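Local atomic coordinates of envelopment polyprotein (Bovine Schmallenberg virus BH80/Germany/2011, PDB entry 7A56), a protein that probably drives fusion of the viral envelope with a host cell membrane during entry, as a class II membrane fusion glycoprotein. Residues Glu133-His145 / Glu164-Ser178. Sequence-based numbering, arbitrary orientation.
Sequences EVCTGKCPSPIPH and EWGCLAINDGCLYGS
Y176 gathers the apolar centre, its ring packing against P140, I143 and P144 of the chain that leaves strand 98-134. The frame is a disulfide-braced antiparallel strand pair at the far end of the elongated class II fusion protein, its centre about 55 Å from the centre of the chain. P140 lies over one face of the Y176 ring, CG sitting 4.0 Å from the ring centroid, 15° off the normal: a CH-pi contact. V134 CG1 comes to the ring edge, I143 CG2 lies 3.9 Å from Y176 CD2, and the P144 side chain crosses that of the tyrosine. Y176 CG falls between its backbone N and carbonyl carbon (chi1 60°), which carries the ring off the strand toward P140, I143 and P144. V134 and C174 form the hydrogen-bonded pair of the strands, V134 N to C174 O and C174 N to V134 O. E133 and L175 form the neighbouring non-hydrogen-bonded pair on the other face. Two disulfides then tie down the irregular chain: C139 to C174 beside P140, and C135 to C167 at the turn E164-C167. G173 CA comes within 3.3 Å of V134 O and makes a CA-H...O contact with C135 O at 3.4 Å. Farther out, P140 O accepts a hydrogen bond from R297 of a second subunit.

At the polar edge, the E133 and E164 side chains run past each other in opposite directions, OE2 to OE2 4.2 Å; K292 forms a salt bridge with E133 OE2 and probably eases the repulsion. Water 3 joins C135 N to E164 OE2, and water 2 joins E133 O to E164 OE1. D172 CG, anti to the backbone N, turns its carboxylate to T136 and G137; G137 N gives OD1 a weak bond, while T136 OG1 donates to D172 OD2 at 2.6 Å, from the syn side, 28° out of the carboxylate plane.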
ATOM      1  N   GLU A 133      18.456 -35.890 -35.297  1.00 36.98           N
ATOM      2  CA  GLU A 133      19.860 -36.199 -35.051  1.00 36.41           C
ATOM      3  C   GLU A 133      20.616 -36.138 -36.360  1.00 37.07           C
ATOM      4  O   GLU A 133      20.033 -36.335 -37.422  1.00 34.87           O
ATOM      5  CB  GLU A 133      20.081 -37.569 -34.369  1.00 37.97           C
ATOM      6  CG  GLU A 133      19.760 -38.779 -35.137  1.00 39.46           C
ATOM      7  CD  GLU A 133      20.083 -40.048 -34.330  1.00 37.99           C
ATOM      8  OE1 GLU A 133      19.259 -40.403 -33.465  1.00 35.75           O
ATOM      9  OE2 GLU A 133      21.154 -40.669 -34.531  1.00 34.34           O
ATOM     10  N   VAL A 134      21.921 -35.862 -36.266  1.00 36.95           N
ATOM     11  CA  VAL A 134      22.831 -35.887 -37.401  1.00 38.26           C
ATOM     12  C   VAL A 134      24.056 -36.744 -37.056  1.00 34.25           C
ATOM     13  O   VAL A 134      24.564 -36.735 -35.924  1.00 30.34           O
ATOM     14  CB  VAL A 134      23.240 -34.465 -37.857  1.00 44.41           C
ATOM     15  CG1 VAL A 134      22.004 -33.594 -38.090  1.00 48.53           C
ATOM     16  CG2 VAL A 134      24.145 -33.811 -36.858  1.00 44.99           C
ATOM     17  N   CYS A 135      24.502 -37.498 -38.060  1.00 34.46           N
ATOM     18  CA  CYS A 135      25.552 -38.502 -37.906  1.00 34.65           C
ATOM     19  C   CYS A 135      26.911 -37.861 -37.656  1.00 34.28           C
ATOM     20  O   CYS A 135      27.646 -38.274 -36.739  1.00 29.04           O
ATOM     21  CB  CYS A 135      25.582 -39.360 -39.166  1.00 35.88           C
ATOM     22  SG  CYS A 135      27.070 -40.420 -39.343  1.00 37.88           S
ATOM     23  N   THR A 136      27.215 -36.789 -38.395  1.00 33.78           N
ATOM     24  CA  THR A 136      28.496 -36.108 -38.333  1.00 35.00           C
ATOM     25  C   THR A 136      28.320 -34.596 -38.202  1.00 36.23           C
ATOM     26  O   THR A 136      27.247 -34.037 -38.455  1.00 38.70           O
ATOM     27  CB  THR A 136      29.345 -36.416 -39.579  1.00 41.80           C
ATOM     28  OG1 THR A 136      30.671 -35.996 -39.302  1.00 48.65           O
ATOM     29  CG2 THR A 136      28.829 -35.607 -40.745  1.00 39.14           C
ATOM     30  N   GLY A 137      29.384 -33.928 -37.769  1.00 33.60           N
ATOM     31  CA  GLY A 137      29.331 -32.494 -37.567  1.00 35.91           C
ATOM     32  C   GLY A 137      28.918 -32.143 -36.160  1.00 36.12           C
ATOM     33  O   GLY A 137      28.532 -32.991 -35.350  1.00 33.41           O
ATOM     34  N   LYS A 138      28.993 -30.851 -35.858  1.00 37.42           N
ATOM     35  CA  LYS A 138      28.623 -30.381 -34.541  1.00 36.07           C
ATOM     36  C   LYS A 138      27.175 -29.885 -34.551  1.00 35.97           C
ATOM     37  O   LYS A 138      26.533 -29.777 -35.601  1.00 35.44           O
ATOM     38  CB  LYS A 138      29.588 -29.284 -34.075  1.00 41.65           C
ATOM     39  CG  LYS A 138      29.404 -28.006 -34.818  1.00 47.36           C
ATOM     40  CD  LYS A 138      30.720 -27.326 -35.148  1.00 56.08           C
ATOM     41  CE  LYS A 138      31.482 -26.922 -33.922  1.00 62.48           C
ATOM     42  NZ  LYS A 138      30.983 -25.634 -33.322  1.00 71.03           N
ATOM     43  N   CYS A 139      26.652 -29.664 -33.352  1.00 31.98           N
ATOM     44  CA  CYS A 139      25.269 -29.202 -33.206  1.00 31.08           C
ATOM     45  C   CYS A 139      25.100 -27.889 -33.969  1.00 35.45           C
ATOM     46  O   CYS A 139      26.015 -27.061 -33.969  1.00 34.78           O
ATOM     47  CB  CYS A 139      24.949 -29.023 -31.736  1.00 34.50           C
ATOM     48  SG  CYS A 139      24.839 -30.560 -30.797  1.00 32.21           S
ATOM     49  N   PRO A 140      23.979 -27.687 -34.669  1.00 38.45           N
ATOM     50  CA  PRO A 140      23.762 -26.409 -35.378  1.00 40.72           C
ATOM     51  C   PRO A 140      23.619 -25.242 -34.397  1.00 39.47           C
ATOM     52  O   PRO A 140      23.281 -25.434 -33.228  1.00 38.73           O
ATOM     53  CB  PRO A 140      22.457 -26.651 -36.147  1.00 40.32           C
ATOM     54  CG  PRO A 140      21.697 -27.661 -35.272  1.00 38.64           C
ATOM     55  CD  PRO A 140      22.834 -28.604 -34.821  1.00 37.83           C
ATOM     56  N   SER A 141      23.998 -24.046 -34.866  1.00 44.54           N
ATOM     57  CA  SER A 141      23.870 -22.763 -34.105  1.00 49.45           C
ATOM     58  C   SER A 141      22.972 -21.832 -34.904  1.00 49.43           C
ATOM     59  O   SER A 141      23.298 -21.500 -36.038  1.00 51.24           O
ATOM     60  CB  SER A 141      25.214 -22.040 -33.884  1.00 54.52           C
ATOM     61  OG  SER A 141      26.239 -22.881 -33.391  1.00 60.25           O
ATOM     62  N   PRO A 142      21.825 -21.474 -34.364  1.00 46.68           N
ATOM     63  CA  PRO A 142      21.290 -21.972 -33.102  1.00 44.92           C
ATOM     64  C   PRO A 142      20.658 -23.340 -33.319  1.00 43.02           C
ATOM     65  O   PRO A 142      20.535 -23.776 -34.464  1.00 44.73           O
ATOM     66  CB  PRO A 142      20.209 -20.958 -32.781  1.00 44.02           C
ATOM     67  CG  PRO A 142      19.641 -20.688 -34.169  1.00 45.33           C
ATOM     68  CD  PRO A 142      20.851 -20.600 -35.045  1.00 49.40           C
ATOM     69  N   ILE A 143      20.253 -23.983 -32.230  1.00 40.57           N
ATOM     70  CA  ILE A 143      19.343 -25.122 -32.354  1.00 39.61           C
ATOM     71  C   ILE A 143      18.038 -24.612 -32.960  1.00 43.01           C
ATOM     72  O   ILE A 143      17.411 -23.695 -32.385  1.00 39.62           O
ATOM     73  CB  ILE A 143      19.089 -25.752 -30.963  1.00 36.11           C
ATOM     74  CG1 ILE A 143      20.395 -26.159 -30.239  1.00 31.89           C
ATOM     75  CG2 ILE A 143      18.031 -26.866 -31.039  1.00 35.26           C
ATOM     76  CD1 ILE A 143      21.292 -27.181 -31.008  1.00 35.79           C
ATOM     77  N   PRO A 144      17.555 -25.154 -34.082  1.00 46.62           N
ATOM     78  CA  PRO A 144      16.288 -24.651 -34.640  1.00 48.89           C
ATOM     79  C   PRO A 144      15.093 -24.871 -33.708  1.00 44.93           C
ATOM     80  O   PRO A 144      14.943 -25.918 -33.066  1.00 43.46           O
ATOM     81  CB  PRO A 144      16.140 -25.438 -35.947  1.00 53.04           C
ATOM     82  CG  PRO A 144      16.959 -26.594 -35.793  1.00 53.35           C
ATOM     83  CD  PRO A 144      18.120 -26.218 -34.913  1.00 51.10           C
ATOM     84  N   HIS A 145      14.217 -23.868 -33.645  1.00 44.17           N
ATOM     85  CA  HIS A 145      13.060 -24.012 -32.777  1.00 40.15           C
ATOM     86  C   HIS A 145      12.010 -22.968 -33.140  1.00 43.64           C
ATOM     87  O   HIS A 145      12.322 -21.911 -33.705  1.00 44.86           O
ATOM     88  CB  HIS A 145      13.443 -23.864 -31.307  1.00 38.73           C
ATOM     89  CG  HIS A 145      14.089 -22.563 -30.965  1.00 39.06           C
ATOM     90  ND1 HIS A 145      15.362 -22.230 -31.380  1.00 39.23           N
ATOM     91  CD2 HIS A 145      13.662 -21.531 -30.197  1.00 40.16           C
ATOM     92  CE1 HIS A 145      15.667 -21.027 -30.921  1.00 42.34           C
ATOM     93  NE2 HIS A 145      14.660 -20.590 -30.187  1.00 40.08           N
ATOM     94  N   GLU A 164      23.038 -44.206 -35.717  1.00 33.98           N
ATOM     95  CA  GLU A 164      21.943 -44.447 -36.647  1.00 39.82           C
ATOM     96  C   GLU A 164      22.416 -45.336 -37.789  1.00 40.03           C
ATOM     97  O   GLU A 164      23.607 -45.575 -37.967  1.00 40.80           O
ATOM     98  CB  GLU A 164      21.390 -43.136 -37.193  1.00 44.86           C
ATOM     99  CG  GLU A 164      22.303 -42.371 -38.157  1.00 49.59           C
ATOM    100  CD  GLU A 164      21.562 -41.139 -38.716  1.00 54.78           C
ATOM    101  OE1 GLU A 164      20.439 -41.312 -39.238  1.00 59.60           O
ATOM    102  OE2 GLU A 164      22.058 -40.007 -38.592  1.00 53.63           O
ATOM    103  N   TRP A 165      21.458 -45.851 -38.559  1.00 41.50           N
ATOM    104  CA  TRP A 165      21.781 -46.795 -39.626  1.00 45.99           C
ATOM    105  C   TRP A 165      22.768 -46.155 -40.606  1.00 46.12           C
ATOM    106  O   TRP A 165      22.532 -45.049 -41.100  1.00 47.21           O
ATOM    107  CB  TRP A 165      20.480 -47.239 -40.319  1.00 48.80           C
ATOM    108  CG  TRP A 165      20.617 -48.482 -41.236  1.00 55.37           C
ATOM    109  CD1 TRP A 165      20.347 -49.809 -40.916  1.00 55.18           C
ATOM    110  CD2 TRP A 165      21.031 -48.485 -42.597  1.00 60.23           C
ATOM    111  NE1 TRP A 165      20.571 -50.613 -42.007  1.00 59.83           N
ATOM    112  CE2 TRP A 165      21.000 -49.832 -43.047  1.00 62.83           C
ATOM    113  CE3 TRP A 165      21.432 -47.486 -43.482  1.00 63.80           C
ATOM    114  CZ2 TRP A 165      21.357 -50.191 -44.334  1.00 69.00           C
ATOM    115  CZ3 TRP A 165      21.789 -47.846 -44.761  1.00 68.39           C
ATOM    116  CH2 TRP A 165      21.745 -49.186 -45.180  1.00 74.90           C
ATOM    117  N   GLY A 166      23.913 -46.803 -40.808  1.00 45.50           N
ATOM    118  CA  GLY A 166      24.909 -46.344 -41.771  1.00 45.53           C
ATOM    119  C   GLY A 166      25.903 -45.309 -41.269  1.00 43.89           C
ATOM    120  O   GLY A 166      26.769 -44.864 -42.048  1.00 45.12           O
ATOM    121  N   CYS A 167      25.829 -44.925 -39.995  1.00 37.67           N
ATOM    122  CA  CYS A 167      26.779 -43.982 -39.422  1.00 36.60           C
ATOM    123  C   CYS A 167      27.937 -44.720 -38.759  1.00 36.26           C
ATOM    124  O   CYS A 167      27.725 -45.656 -37.992  1.00 38.19           O
ATOM    125  CB  CYS A 167      26.046 -43.077 -38.411  1.00 33.82           C
ATOM    126  SG  CYS A 167      27.037 -41.722 -37.748  1.00 34.60           S
ATOM    127  N   LEU A 168      29.164 -44.282 -39.022  1.00 35.18           N
ATOM    128  CA  LEU A 168      30.326 -44.858 -38.350  1.00 34.39           C
ATOM    129  C   LEU A 168      31.140 -43.817 -37.592  1.00 31.33           C
ATOM    130  O   LEU A 168      32.304 -44.087 -37.242  1.00 30.26           O
ATOM    131  CB  LEU A 168      31.223 -45.560 -39.385  1.00 39.02           C
ATOM    132  CG  LEU A 168      30.524 -46.599 -40.243  1.00 43.01           C
ATOM    133  CD1 LEU A 168      31.390 -46.943 -41.445  1.00 45.85           C
ATOM    134  CD2 LEU A 168      30.346 -47.830 -39.390  1.00 43.14           C
ATOM    135  N   ALA A 169      30.583 -42.622 -37.379  1.00 29.87           N
ATOM    136  CA  ALA A 169      31.278 -41.543 -36.701  1.00 29.75           C
ATOM    137  C   ALA A 169      31.448 -41.848 -35.209  1.00 30.04           C
ATOM    138  O   ALA A 169      30.658 -42.580 -34.586  1.00 27.68           O
ATOM    139  CB  ALA A 169      30.510 -40.221 -36.901  1.00 30.80           C
ATOM    140  N   ILE A 170      32.532 -41.328 -34.649  1.00 27.42           N
ATOM    141  CA  ILE A 170      32.917 -41.593 -33.265  1.00 28.79           C
ATOM    142  C   ILE A 170      33.108 -40.245 -32.606  1.00 31.23           C
ATOM    143  O   ILE A 170      33.874 -39.415 -33.115  1.00 34.02           O
ATOM    144  CB  ILE A 170      34.223 -42.414 -33.151  1.00 29.79           C
ATOM    145  CG1 ILE A 170      34.097 -43.728 -33.912  1.00 30.49           C
ATOM    146  CG2 ILE A 170      34.569 -42.607 -31.658  1.00 30.54           C
ATOM    147  CD1 ILE A 170      33.064 -44.687 -33.387  1.00 32.06           C
ATOM    148  N   ASN A 171      32.431 -40.029 -31.485  1.00 29.59           N
ATOM    149  CA  ASN A 171      32.564 -38.786 -30.739  1.00 33.04           C
ATOM    150  C   ASN A 171      32.271 -37.579 -31.643  1.00 34.28           C
ATOM    151  O   ASN A 171      33.015 -36.590 -31.679  1.00 35.24           O
ATOM    152  CB  ASN A 171      33.952 -38.721 -30.073  1.00 35.18           C
ATOM    153  CG  ASN A 171      33.964 -39.446 -28.732  1.00 36.72           C
ATOM    154  OD1 ASN A 171      32.948 -39.438 -28.015  1.00 41.27           O
ATOM    155  ND2 ASN A 171      35.049 -40.114 -28.405  1.00 40.66           N
ATOM    156  N   ASP A 172      31.150 -37.674 -32.377  1.00 30.88           N
ATOM    157  CA  ASP A 172      30.824 -36.731 -33.441  1.00 32.55           C
ATOM    158  C   ASP A 172      29.303 -36.711 -33.604  1.00 31.46           C
ATOM    159  O   ASP A 172      28.582 -37.536 -33.030  1.00 30.16           O
ATOM    160  CB  ASP A 172      31.580 -37.122 -34.734  1.00 34.49           C
ATOM    161  CG  ASP A 172      31.503 -36.056 -35.860  1.00 34.87           C
ATOM    162  OD1 ASP A 172      31.220 -34.823 -35.685  1.00 30.36           O
ATOM    163  OD2 ASP A 172      31.734 -36.455 -36.995  1.00 36.34           O
ATOM    164  N   GLY A 173      28.802 -35.770 -34.392  1.00 32.22           N
ATOM    165  CA  GLY A 173      27.361 -35.690 -34.567  1.00 31.03           C
ATOM    166  C   GLY A 173      26.660 -34.974 -33.444  1.00 29.94           C
ATOM    167  O   GLY A 173      27.261 -34.463 -32.489  1.00 29.81           O
ATOM    168  N   CYS A 174      25.331 -34.962 -33.544  1.00 29.71           N
ATOM    169  CA  CYS A 174      24.549 -34.216 -32.579  1.00 28.74           C
ATOM    170  C   CYS A 174      23.146 -34.804 -32.490  1.00 27.75           C
ATOM    171  O   CYS A 174      22.623 -35.350 -33.472  1.00 29.60           O
ATOM    172  CB  CYS A 174      24.493 -32.743 -32.973  1.00 31.12           C
ATOM    173  SG  CYS A 174      23.445 -31.632 -31.855  1.00 32.23           S
ATOM    174  N   LEU A 175      22.530 -34.639 -31.318  1.00 27.64           N
ATOM    175  CA  LEU A 175      21.117 -34.947 -31.136  1.00 25.28           C
ATOM    176  C   LEU A 175      20.511 -33.717 -30.498  1.00 25.66           C
ATOM    177  O   LEU A 175      21.006 -33.260 -29.455  1.00 26.04           O
ATOM    178  CB  LEU A 175      20.900 -36.187 -30.257  1.00 25.75           C
ATOM    179  CG  LEU A 175      19.497 -36.636 -29.871  1.00 30.57           C
ATOM    180  CD1 LEU A 175      18.685 -37.044 -31.075  1.00 32.07           C
ATOM    181  CD2 LEU A 175      19.559 -37.780 -28.890  1.00 28.20           C
ATOM    182  N   TYR A 176      19.491 -33.150 -31.140  1.00 24.67           N
ATOM    183  CA  TYR A 176      18.949 -31.884 -30.616  1.00 26.22           C
ATOM    184  C   TYR A 176      17.434 -31.837 -30.773  1.00 26.37           C
ATOM    185  O   TYR A 176      16.832 -32.648 -31.480  1.00 30.97           O
ATOM    186  CB  TYR A 176      19.602 -30.669 -31.332  1.00 30.11           C
ATOM    187  CG  TYR A 176      19.405 -30.626 -32.822  1.00 40.48           C
ATOM    188  CD1 TYR A 176      20.318 -31.242 -33.694  1.00 46.72           C
ATOM    189  CD2 TYR A 176      18.324 -29.948 -33.380  1.00 45.73           C
ATOM    190  CE1 TYR A 176      20.131 -31.193 -35.074  1.00 54.99           C
ATOM    191  CE2 TYR A 176      18.131 -29.904 -34.757  1.00 51.75           C
ATOM    192  CZ  TYR A 176      19.029 -30.513 -35.587  1.00 56.58           C
ATOM    193  OH  TYR A 176      18.805 -30.432 -36.938  1.00 67.75           O
ATOM    194  N   GLY A 177      16.814 -30.877 -30.098  1.00 28.42           N
ATOM    195  CA  GLY A 177      15.419 -30.628 -30.360  1.00 27.76           C
ATOM    196  C   GLY A 177      14.918 -29.425 -29.580  1.00 27.40           C
ATOM    197  O   GLY A 177      15.700 -28.577 -29.124  1.00 28.21           O
ATOM    198  N   SER A 178      13.590 -29.366 -29.459  1.00 29.45           N
ATOM    199  CA  SER A 178      12.924 -28.270 -28.740  1.00 27.00           C
ATOM    200  C   SER A 178      11.641 -28.799 -28.108  1.00 27.78           C
ATOM    201  O   SER A 178      11.121 -29.859 -28.493  1.00 28.49           O
ATOM    202  CB  SER A 178      12.630 -27.095 -29.675  1.00 29.12           C
ATOM    203  OG  SER A 178      11.992 -27.549 -30.851  1.00 31.60           O
TER
HETATM  204  O   HOH W   1      22.988 -39.995 -35.984  1.00 36.00           O
HETATM  205  O   HOH W   2      18.808 -38.838 -38.642  1.00 52.83           O
HETATM  206  O   HOH W   3      22.783 -37.792 -40.329  1.00 38.99           O
HETATM  207  O   HOH W   4      13.745 -28.462 -32.688  1.00 33.58           O